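PDB 5EX2: peptidyl-prolyl cis-trans isomerase from Hirschia baltica, which probably catalyses the cis-trans isomerisation of peptide bonds preceding proline, as a periplasmic folding helper of the cyclophilin family. Local coordinates for residues 124-136 with 144-156. Numbering follows the deposited sequence.
Sequences YNGFPIETRQDEL and RVESWMPHCAGVV. With MG (magnesium ion), chain C.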
loop_
_atom_site.group_PDB
_atom_site.type_symbol
_atom_site.label_atom_id
_atom_site.label_comp_id
_atom_site.label_asym_id
_atom_site.label_seq_id
_atom_site.Cartn_x
_atom_site.Cartn_y
_atom_site.Cartn_z
ATOM N N TYR A 124 10.866 -0.587 -3.943
ATOM C CA TYR A 124 11.546 -0.921 -2.711
ATOM C C TYR A 124 10.607 -1.774 -1.887
ATOM O O TYR A 124 9.499 -1.334 -1.567
ATOM C CB TYR A 124 11.942 0.316 -1.918
ATOM C CG TYR A 124 12.448 -0.011 -0.534
ATOM C CD1 TYR A 124 13.692 -0.577 -0.337
ATOM C CD2 TYR A 124 11.666 0.235 0.575
ATOM C CE1 TYR A 124 14.142 -0.884 0.934
ATOM C CE2 TYR A 124 12.099 -0.068 1.850
ATOM C CZ TYR A 124 13.334 -0.626 2.026
ATOM O OH TYR A 124 13.769 -0.932 3.301
ATOM N N ASN A 125 11.031 -2.983 -1.548
ATOM C CA ASN A 125 10.219 -3.886 -0.733
ATOM C C ASN A 125 8.837 -4.090 -1.313
ATOM O O ASN A 125 7.859 -4.273 -0.586
ATOM C CB ASN A 125 10.125 -3.348 0.692
ATOM C CG ASN A 125 11.254 -3.832 1.556
ATOM O OD1 ASN A 125 12.211 -4.422 1.067
ATOM N ND2 ASN A 125 11.143 -3.596 2.853
ATOM N N GLY A 126 8.757 -4.082 -2.634
ATOM C CA GLY A 126 7.504 -4.325 -3.320
ATOM C C GLY A 126 6.605 -3.111 -3.410
ATOM O O GLY A 126 5.515 -3.192 -3.988
ATOM N N PHE A 127 7.027 -1.995 -2.823
ATOM C CA PHE A 127 6.277 -0.753 -2.921
ATOM C C PHE A 127 6.789 0.052 -4.097
ATOM O O PHE A 127 8.005 0.125 -4.319
ATOM C CB PHE A 127 6.400 0.080 -1.647
ATOM C CG PHE A 127 5.887 -0.624 -0.404
ATOM C CD1 PHE A 127 4.528 -0.715 -0.153
ATOM C CD2 PHE A 127 6.754 -1.203 0.515
ATOM C CE1 PHE A 127 4.040 -1.355 0.979
ATOM C CE2 PHE A 127 6.250 -1.850 1.650
ATOM C CZ PHE A 127 4.907 -1.911 1.873
ATOM N N PRO A 128 5.880 0.682 -4.852
ATOM C CA PRO A 128 6.328 1.579 -5.907
ATOM C C PRO A 128 6.828 2.861 -5.267
ATOM O O PRO A 128 6.235 3.359 -4.305
ATOM C CB PRO A 128 5.068 1.792 -6.734
ATOM C CG PRO A 128 3.955 1.691 -5.719
ATOM C CD PRO A 128 4.413 0.668 -4.724
ATOM N N ILE A 129 7.906 3.414 -5.811
ATOM C CA ILE A 129 8.532 4.601 -5.263
ATOM C C ILE A 129 8.872 5.531 -6.413
ATOM O O ILE A 129 9.301 5.069 -7.464
ATOM C CB ILE A 129 9.818 4.274 -4.476
ATOM C CG1 ILE A 129 9.552 3.246 -3.371
ATOM C CG2 ILE A 129 10.450 5.548 -3.913
ATOM C CD1 ILE A 129 8.735 3.772 -2.221
ATOM N N GLU A 130 8.619 6.823 -6.230
ATOM C CA GLU A 130 9.107 7.856 -7.137
ATOM C C GLU A 130 10.021 8.764 -6.337
ATOM O O GLU A 130 9.829 8.983 -5.147
ATOM C CB GLU A 130 7.954 8.649 -7.772
ATOM C CG GLU A 130 8.422 9.658 -8.785
ATOM C CD GLU A 130 7.303 10.257 -9.595
ATOM O OE1 GLU A 130 6.129 10.196 -9.168
ATOM O OE2 GLU A 130 7.609 10.790 -10.667
ATOM N N THR A 131 11.047 9.290 -6.990
ATOM C CA THR A 131 12.067 9.993 -6.254
ATOM C C THR A 131 12.712 11.086 -7.056
ATOM O O THR A 131 12.804 10.994 -8.266
ATOM C CB THR A 131 13.150 9.008 -5.791
ATOM O OG1 THR A 131 14.061 9.642 -4.895
ATOM C CG2 THR A 131 13.900 8.369 -6.961
ATOM N N ARG A 132 13.142 12.120 -6.342
ATOM C CA ARG A 132 14.119 13.054 -6.872
ATOM C C ARG A 132 15.446 12.308 -7.013
ATOM O O ARG A 132 15.639 11.230 -6.451
ATOM C CB ARG A 132 14.231 14.282 -5.967
ATOM C CG ARG A 132 12.901 14.972 -5.717
ATOM C CD ARG A 132 12.293 15.528 -6.986
ATOM N NE ARG A 132 13.038 16.682 -7.472
ATOM C CZ ARG A 132 12.712 17.382 -8.554
ATOM N NH1 ARG A 132 11.632 17.065 -9.265
ATOM N NH2 ARG A 132 13.450 18.417 -8.909
ATOM N N GLN A 133 16.355 12.856 -7.802
ATOM C CA GLN A 133 17.558 12.121 -8.142
ATOM C C GLN A 133 18.480 11.903 -6.952
ATOM O O GLN A 133 18.720 12.804 -6.155
ATOM C CB GLN A 133 18.301 12.857 -9.259
ATOM C CG GLN A 133 17.632 12.665 -10.591
ATOM C CD GLN A 133 17.717 11.248 -11.109
ATOM O OE1 GLN A 133 18.454 10.407 -10.566
ATOM N NE2 GLN A 133 16.988 10.974 -12.172
ATOM N N ASP A 134 19.042 10.699 -6.871
ATOM C CA ASP A 134 19.892 10.308 -5.753
ATOM C C ASP A 134 21.120 11.193 -5.617
ATOM O O ASP A 134 21.628 11.386 -4.515
ATOM C CB ASP A 134 20.315 8.848 -5.924
ATOM C CG ASP A 134 19.129 7.942 -6.143
ATOM O OD1 ASP A 134 18.549 7.463 -5.158
ATOM O OD2 ASP A 134 18.767 7.724 -7.316
ATOM N N GLU A 135 21.584 11.753 -6.727
ATOM C CA GLU A 135 22.761 12.609 -6.713
ATOM C C GLU A 135 22.566 13.842 -5.825
ATOM O O GLU A 135 23.528 14.452 -5.370
ATOM C CB GLU A 135 23.134 13.044 -8.149
ATOM C CG GLU A 135 23.646 11.900 -9.057
ATOM C CD GLU A 135 22.550 11.002 -9.630
ATOM O OE1 GLU A 135 21.359 11.352 -9.546
ATOM O OE2 GLU A 135 22.877 9.919 -10.179
ATOM N N LEU A 136 21.326 14.227 -5.564
ATOM C CA LEU A 136 21.096 15.384 -4.706
ATOM C C LEU A 136 21.555 15.121 -3.280
ATOM O O LEU A 136 21.855 16.049 -2.536
ATOM C CB LEU A 136 19.618 15.774 -4.712
ATOM C CG LEU A 136 19.028 16.097 -6.086
ATOM C CD1 LEU A 136 17.591 16.531 -5.928
ATOM C CD2 LEU A 136 19.827 17.139 -6.831
ATOM N N ARG A 144 19.877 13.153 2.247
ATOM C CA ARG A 144 18.732 12.402 1.763
ATOM C C ARG A 144 18.125 13.125 0.566
ATOM O O ARG A 144 18.555 14.225 0.182
ATOM C CB ARG A 144 17.693 12.188 2.890
ATOM C CG ARG A 144 18.246 11.284 4.004
ATOM C CD ARG A 144 17.254 11.046 5.120
ATOM N NE ARG A 144 17.841 10.194 6.154
ATOM C CZ ARG A 144 17.245 9.137 6.698
ATOM N NH1 ARG A 144 16.018 8.780 6.339
ATOM N NH2 ARG A 144 17.883 8.435 7.623
ATOM N N VAL A 145 17.146 12.469 -0.044
ATOM C CA VAL A 145 16.395 13.043 -1.148
ATOM C C VAL A 145 14.928 12.801 -0.900
ATOM O O VAL A 145 14.559 11.900 -0.141
ATOM C CB VAL A 145 16.780 12.452 -2.516
ATOM C CG1 VAL A 145 18.218 12.711 -2.800
ATOM C CG2 VAL A 145 16.447 10.949 -2.604
ATOM N N GLU A 146 14.095 13.601 -1.557
ATOM C CA GLU A 146 12.662 13.455 -1.432
ATOM C C GLU A 146 12.156 12.280 -2.266
ATOM O O GLU A 146 12.472 12.152 -3.450
ATOM C CB GLU A 146 11.983 14.750 -1.858
ATOM C CG GLU A 146 10.494 14.761 -1.632
ATOM C CD GLU A 146 9.895 16.111 -1.855
ATOM O OE1 GLU A 146 10.099 16.990 -0.997
ATOM O OE2 GLU A 146 9.196 16.273 -2.870
ATOM N N SER A 147 11.365 11.421 -1.632
ATOM C CA SER A 147 10.740 10.300 -2.324
ATOM C C SER A 147 9.299 10.147 -1.863
ATOM O O SER A 147 8.918 10.704 -0.851
ATOM C CB SER A 147 11.507 9.013 -2.073
ATOM O OG SER A 147 12.880 9.160 -2.448
ATOM N N TRP A 148 8.507 9.408 -2.621
ATOM C CA TRP A 148 7.121 9.171 -2.232
ATOM C C TRP A 148 6.636 7.868 -2.845
ATOM O O TRP A 148 7.263 7.338 -3.752
ATOM C CB TRP A 148 6.234 10.357 -2.648
ATOM C CG TRP A 148 6.326 10.765 -4.099
ATOM C CD1 TRP A 148 5.452 10.426 -5.099
ATOM C CD2 TRP A 148 7.323 11.614 -4.705
ATOM N NE1 TRP A 148 5.846 11.009 -6.276
ATOM C CE2 TRP A 148 6.997 11.723 -6.067
ATOM C CE3 TRP A 148 8.461 12.275 -4.228
ATOM C CZ2 TRP A 148 7.762 12.472 -6.959
ATOM C CZ3 TRP A 148 9.229 13.012 -5.123
ATOM C CH2 TRP A 148 8.872 13.102 -6.467
ATOM N N MET A 149 5.535 7.332 -2.322
ATOM C CA MET A 149 4.933 6.160 -2.905
ATOM C C MET A 149 3.794 6.618 -3.788
ATOM O O MET A 149 2.743 7.035 -3.277
ATOM C CB MET A 149 4.431 5.202 -1.830
ATOM C CG MET A 149 3.688 4.016 -2.404
ATOM S SD MET A 149 3.620 2.612 -1.273
ATOM C CE MET A 149 2.627 3.257 0.058
ATOM N N PRO A 150 3.987 6.551 -5.106
ATOM C CA PRO A 150 2.949 7.068 -6.000
ATOM C C PRO A 150 1.687 6.243 -5.953
ATOM O O PRO A 150 1.726 5.076 -5.578
ATOM C CB PRO A 150 3.603 6.978 -7.375
ATOM C CG PRO A 150 4.580 5.884 -7.249
ATOM C CD PRO A 150 5.136 6.027 -5.862
ATOM N N HIS A 151 0.579 6.865 -6.332
ATOM C CA HIS A 151 -0.716 6.245 -6.199
ATOM C C HIS A 151 -1.018 5.340 -7.399
ATOM O O HIS A 151 -1.927 5.581 -8.189
ATOM C CB HIS A 151 -1.759 7.339 -5.989
ATOM C CG HIS A 151 -1.671 7.972 -4.631
ATOM N ND1 HIS A 151 -0.687 8.864 -4.277
ATOM C CD2 HIS A 151 -2.443 7.810 -3.533
ATOM C CE1 HIS A 151 -0.862 9.226 -3.014
ATOM N NE2 HIS A 151 -1.920 8.598 -2.540
ATOM N N CYS A 152 -0.231 4.281 -7.527
ATOM C CA CYS A 152 -0.498 3.214 -8.471
ATOM C C CYS A 152 -1.717 2.439 -7.997
ATOM O O CYS A 152 -2.026 2.458 -6.819
ATOM C CB CYS A 152 0.685 2.228 -8.574
ATOM S SG CYS A 152 2.251 2.894 -9.018
ATOM N N ALA A 153 -2.369 1.714 -8.902
ATOM C CA ALA A 153 -3.373 0.732 -8.512
ATOM C C ALA A 153 -2.757 -0.179 -7.477
ATOM O O ALA A 153 -1.615 -0.622 -7.642
ATOM C CB ALA A 153 -3.852 -0.045 -9.712
ATOM N N GLY A 154 -3.495 -0.454 -6.407
ATOM C CA GLY A 154 -2.985 -1.281 -5.342
ATOM C C GLY A 154 -2.523 -0.536 -4.104
ATOM O O GLY A 154 -2.525 -1.082 -3.011
ATOM N N VAL A 155 -2.130 0.714 -4.269
ATOM C CA VAL A 155 -1.688 1.515 -3.149
ATOM C C VAL A 155 -2.889 1.876 -2.302
ATOM O O VAL A 155 -4.011 1.939 -2.785
ATOM C CB VAL A 155 -0.895 2.749 -3.670
ATOM C CG1 VAL A 155 -0.652 3.811 -2.587
ATOM C CG2 VAL A 155 0.434 2.250 -4.237
ATOM N N VAL A 156 -2.629 2.076 -1.027
ATOM C CA VAL A 156 -3.638 2.477 -0.062
ATOM C C VAL A 156 -3.192 3.795 0.558
ATOM O O VAL A 156 -2.020 3.957 0.899
ATOM C CB VAL A 156 -3.833 1.370 1.012
ATOM C CG1 VAL A 156 -4.905 1.737 1.999
ATOM C CG2 VAL A 156 -4.172 0.042 0.344
HETATM MG MG MG C . 20.509 9.295 -10.993
HETATM O O HOH W 1 20.664 10.788 -12.777
HETATM O O HOH W 2 21.946 7.931 -12.152
HETATM O O HOH W 3 20.223 7.720 -9.128
#
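E130 and W148 face each other as an antiparallel hydrogen-bonded pair, E130 N giving to W148 O at 2.9 Å and W148 N returning the bond to E130 O. Their side chains rise on the same side of the sheet. CG of E130 lies opposite the backbone N (chi1 -176°), which lays the extended chain across the indole: CB makes a CH-pi contact over the five-membered ring, and CG comes 3.4 Å from W148 CZ2. The aliphatic half of a glutamate suits such a flat surface, while its carboxylate reaches W148 NE1 in a weak, bent bond and a stronger partner, R179, in a salt bridge. A leucine at W148 would probably leave the E130 methylenes without their flat support and remove the weak indole N-H bond to the carboxylate.

T131 and S147 form the next, non-hydrogen-bonded pair on the other face, where small hydroxyl residues fit the close strands: S147 OG donates to T131 OG1 (2.8 Å), which in turn donates a hydrogen bond to a lone pair of R132 O (2.7 Å), in the carbonyl plane. A single bond, R132 N to E146 O at 3.0 Å, follows.

At the opposite end P128, compact and apolar, packs its CB 3.8 Å from C152 SG, whose disulfide to C254 fixes that sulfur, and its CG against V155 CG2. M149 SD meets F127 obliquely, 3.6 Å from CD1, a Met-aromatic contact. Beyond R132, Q133 and E135 bind a magnesium ion, together with Q115.

Strand 127-132 is the middle strand of a five-stranded antiparallel sheet, between 119-124 and 145-148; 98-100 lies on the far side of 145-148, while V155 begins a strand of the cyclophilin barrel.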